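Local coordinates for uncharacterized protein (Streptococcus mutans, PDB 2QKP) that is of unknown function but belongs to a hemerythrin-like protein whose C-terminal PAS domain, the part crystallised, is probably a sensory or ligand-binding module, at residues Met53-Thr58 against Glu125-Ile130. Sequence-based numbering, arbitrary orientation.
Sequences MVFKRT and EYVQDI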
loop_
_atom_site.group_PDB
_atom_site.type_symbol
_atom_site.label_atom_id
_atom_site.label_comp_id
_atom_site.label_asym_id
_atom_site.label_seq_id
_atom_site.Cartn_x
_atom_site.Cartn_y
_atom_site.Cartn_z
ATOM N N MET A 53 4.123 9.465 13.830
ATOM C CA MET A 53 4.818 9.056 12.612
ATOM C C MET A 53 6.292 8.731 12.861
ATOM O O MET A 53 6.974 9.376 13.685
ATOM C CB MET A 53 4.705 10.162 11.566
ATOM C CG MET A 53 3.297 10.356 10.967
ATOM S SD MET A 53 3.213 11.866 9.954
ATOM C CE MET A 53 3.898 11.182 8.413
ATOM N N VAL A 54 6.795 7.726 12.154
ATOM C CA VAL A 54 8.210 7.359 12.233
ATOM C C VAL A 54 9.027 8.534 11.687
ATOM O O VAL A 54 9.961 9.023 12.343
ATOM C CB VAL A 54 8.515 6.058 11.418
ATOM C CG1 VAL A 54 9.991 5.710 11.458
ATOM C CG2 VAL A 54 7.649 4.878 11.916
ATOM N N PHE A 55 8.639 8.997 10.498
ATOM C CA PHE A 55 9.297 10.112 9.823
ATOM C C PHE A 55 8.264 11.207 9.703
ATOM O O PHE A 55 7.403 11.170 8.825
ATOM C CB PHE A 55 9.802 9.726 8.424
ATOM C CG PHE A 55 10.909 8.702 8.432
ATOM C CD1 PHE A 55 11.936 8.763 9.372
ATOM C CD2 PHE A 55 10.944 7.700 7.471
ATOM C CE1 PHE A 55 12.969 7.813 9.373
ATOM C CE2 PHE A 55 11.975 6.760 7.456
ATOM C CZ PHE A 55 12.983 6.811 8.410
ATOM N N LYS A 56 8.350 12.172 10.606
ATOM C CA LYS A 56 7.362 13.228 10.665
ATOM C C LYS A 56 7.288 13.971 9.340
ATOM O O LYS A 56 8.317 14.346 8.775
ATOM C CB LYS A 56 7.700 14.208 11.771
ATOM C CG LYS A 56 6.612 14.326 12.787
ATOM C CD LYS A 56 6.898 13.347 13.898
ATOM C CE LYS A 56 5.626 12.727 14.427
ATOM N NZ LYS A 56 5.931 11.454 15.125
ATOM N N ARG A 57 6.068 14.142 8.844
ATOM C CA ARG A 57 5.815 15.016 7.708
ATOM C C ARG A 57 4.746 15.987 8.174
ATOM O O ARG A 57 3.929 15.647 9.036
ATOM C CB ARG A 57 5.299 14.232 6.493
ATOM C CG ARG A 57 6.089 12.974 6.139
ATOM C CD ARG A 57 7.455 13.286 5.571
ATOM N NE ARG A 57 8.158 12.045 5.232
ATOM C CZ ARG A 57 9.476 11.861 5.296
ATOM N NH1 ARG A 57 10.291 12.828 5.698
ATOM N NH2 ARG A 57 9.983 10.686 4.949
ATOM N N THR A 58 4.741 17.184 7.606
ATOM C CA THR A 58 3.719 18.173 7.940
ATOM C C THR A 58 3.130 18.782 6.656
ATOM O O THR A 58 3.794 18.806 5.624
ATOM C CB THR A 58 4.278 19.277 8.868
ATOM O OG1 THR A 58 5.288 20.017 8.178
ATOM C CG2 THR A 58 4.880 18.662 10.132
ATOM N N GLU A 125 8.194 6.307 -1.220
ATOM C CA GLU A 125 8.777 5.836 0.040
ATOM C C GLU A 125 7.671 5.235 0.899
ATOM O O GLU A 125 6.599 5.838 1.041
ATOM C CB GLU A 125 9.465 6.986 0.788
ATOM C CG GLU A 125 10.084 6.556 2.135
ATOM C CD GLU A 125 10.804 7.681 2.873
ATOM O OE1 GLU A 125 10.839 8.827 2.364
ATOM O OE2 GLU A 125 11.347 7.394 3.956
ATOM N N TYR A 126 7.902 4.037 1.426
ATOM C CA TYR A 126 6.944 3.448 2.346
ATOM C C TYR A 126 7.656 2.817 3.534
ATOM O O TYR A 126 8.737 2.165 3.401
ATOM C CB TYR A 126 5.985 2.474 1.635
ATOM C CG TYR A 126 6.604 1.407 0.745
ATOM C CD1 TYR A 126 6.848 0.123 1.243
ATOM C CD2 TYR A 126 6.911 1.667 -0.596
ATOM C CE1 TYR A 126 7.371 -0.866 0.432
ATOM C CE2 TYR A 126 7.440 0.686 -1.423
ATOM C CZ TYR A 126 7.658 -0.586 -0.888
ATOM O OH TYR A 126 8.203 -1.572 -1.672
ATOM N N VAL A 127 7.077 3.069 4.701
ATOM C CA VAL A 127 7.683 2.691 5.963
ATOM C C VAL A 127 6.726 1.730 6.676
ATOM O O VAL A 127 5.529 2.013 6.799
ATOM C CB VAL A 127 7.919 3.935 6.856
ATOM C CG1 VAL A 127 8.527 3.531 8.138
ATOM C CG2 VAL A 127 8.784 5.007 6.145
ATOM N N GLN A 128 7.272 0.621 7.175
ATOM C CA GLN A 128 6.443 -0.373 7.858
ATOM C C GLN A 128 7.051 -0.770 9.195
ATOM O O GLN A 128 8.267 -0.839 9.344
ATOM C CB GLN A 128 6.312 -1.613 6.995
ATOM C CG GLN A 128 5.205 -2.625 7.476
ATOM C CD GLN A 128 5.017 -3.751 6.473
ATOM O OE1 GLN A 128 5.795 -3.886 5.516
ATOM N NE2 GLN A 128 3.998 -4.567 6.684
ATOM N N ASP A 129 6.191 -1.056 10.168
ATOM C CA ASP A 129 6.685 -1.657 11.396
ATOM C C ASP A 129 6.653 -3.183 11.196
ATOM O O ASP A 129 5.599 -3.795 10.928
ATOM C CB ASP A 129 5.844 -1.211 12.595
ATOM C CG ASP A 129 6.188 -1.973 13.866
ATOM O OD1 ASP A 129 7.369 -2.369 14.051
ATOM O OD2 ASP A 129 5.240 -2.193 14.669
ATOM N N ILE A 130 7.823 -3.797 11.316
ATOM C CA ILE A 130 7.911 -5.237 11.100
ATOM C C ILE A 130 8.113 -6.029 12.397
ATOM O O ILE A 130 8.160 -7.272 12.373
ATOM C CB ILE A 130 8.965 -5.618 10.042
ATOM C CG1 ILE A 130 10.360 -5.115 10.434
ATOM C CG2 ILE A 130 8.599 -5.010 8.703
ATOM C CD1 ILE A 130 11.494 -5.737 9.651
HETATM O O HOH W 1 12.951 9.483 4.505
#
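Arg57 reaches Glu125 from the loop that follows strand 41-44, closing a salt bridge whose NH2–OE1 separation, 3.3 Å, is rather long. The guanidinium and carboxylate planes stand 63° apart, which excludes a flat two-pronged pairing. Water 1 supplies a second link: it accepts from Arg57 NH2 and donates to Glu125 OE2, the latter at 2.7 Å. Both the water and OE2 lie in the guanidinium plane at its edge, whereas OE1 approaches obliquely. Glu125 can span the gap because its chain is fully extended, CG trans to N (chi1 179°) with chi2 also near 180°, while the arginine chain bends at chi2. Phe55 CB lies 3.6 Å above one guanidinium face of Arg57, offset toward its rim.

Phe55 crosses both Glu125 and Val127 at about a right angle. Phe55 CD2 and CE2 both lie 3.6 Å from Glu125 OE2, and Val127 CG2 is 3.7 Å from Phe55 CD2, both partners approaching the ring obliquely; Val54 CG1 sits over the centre of one ring face. The other valine branch, Val54 CG2, touches Val127 CG1 at 4.1 Å.

These contacts lay the loop against strand 120-129 of the antiparallel PAS sheet, on the side where Glu125 and Val127 project. Beside the apolar patch, the carboxylate of the largely buried Glu125 has a cationic partner and a water donor, an arrangement that would be expected to stabilise its ionised form.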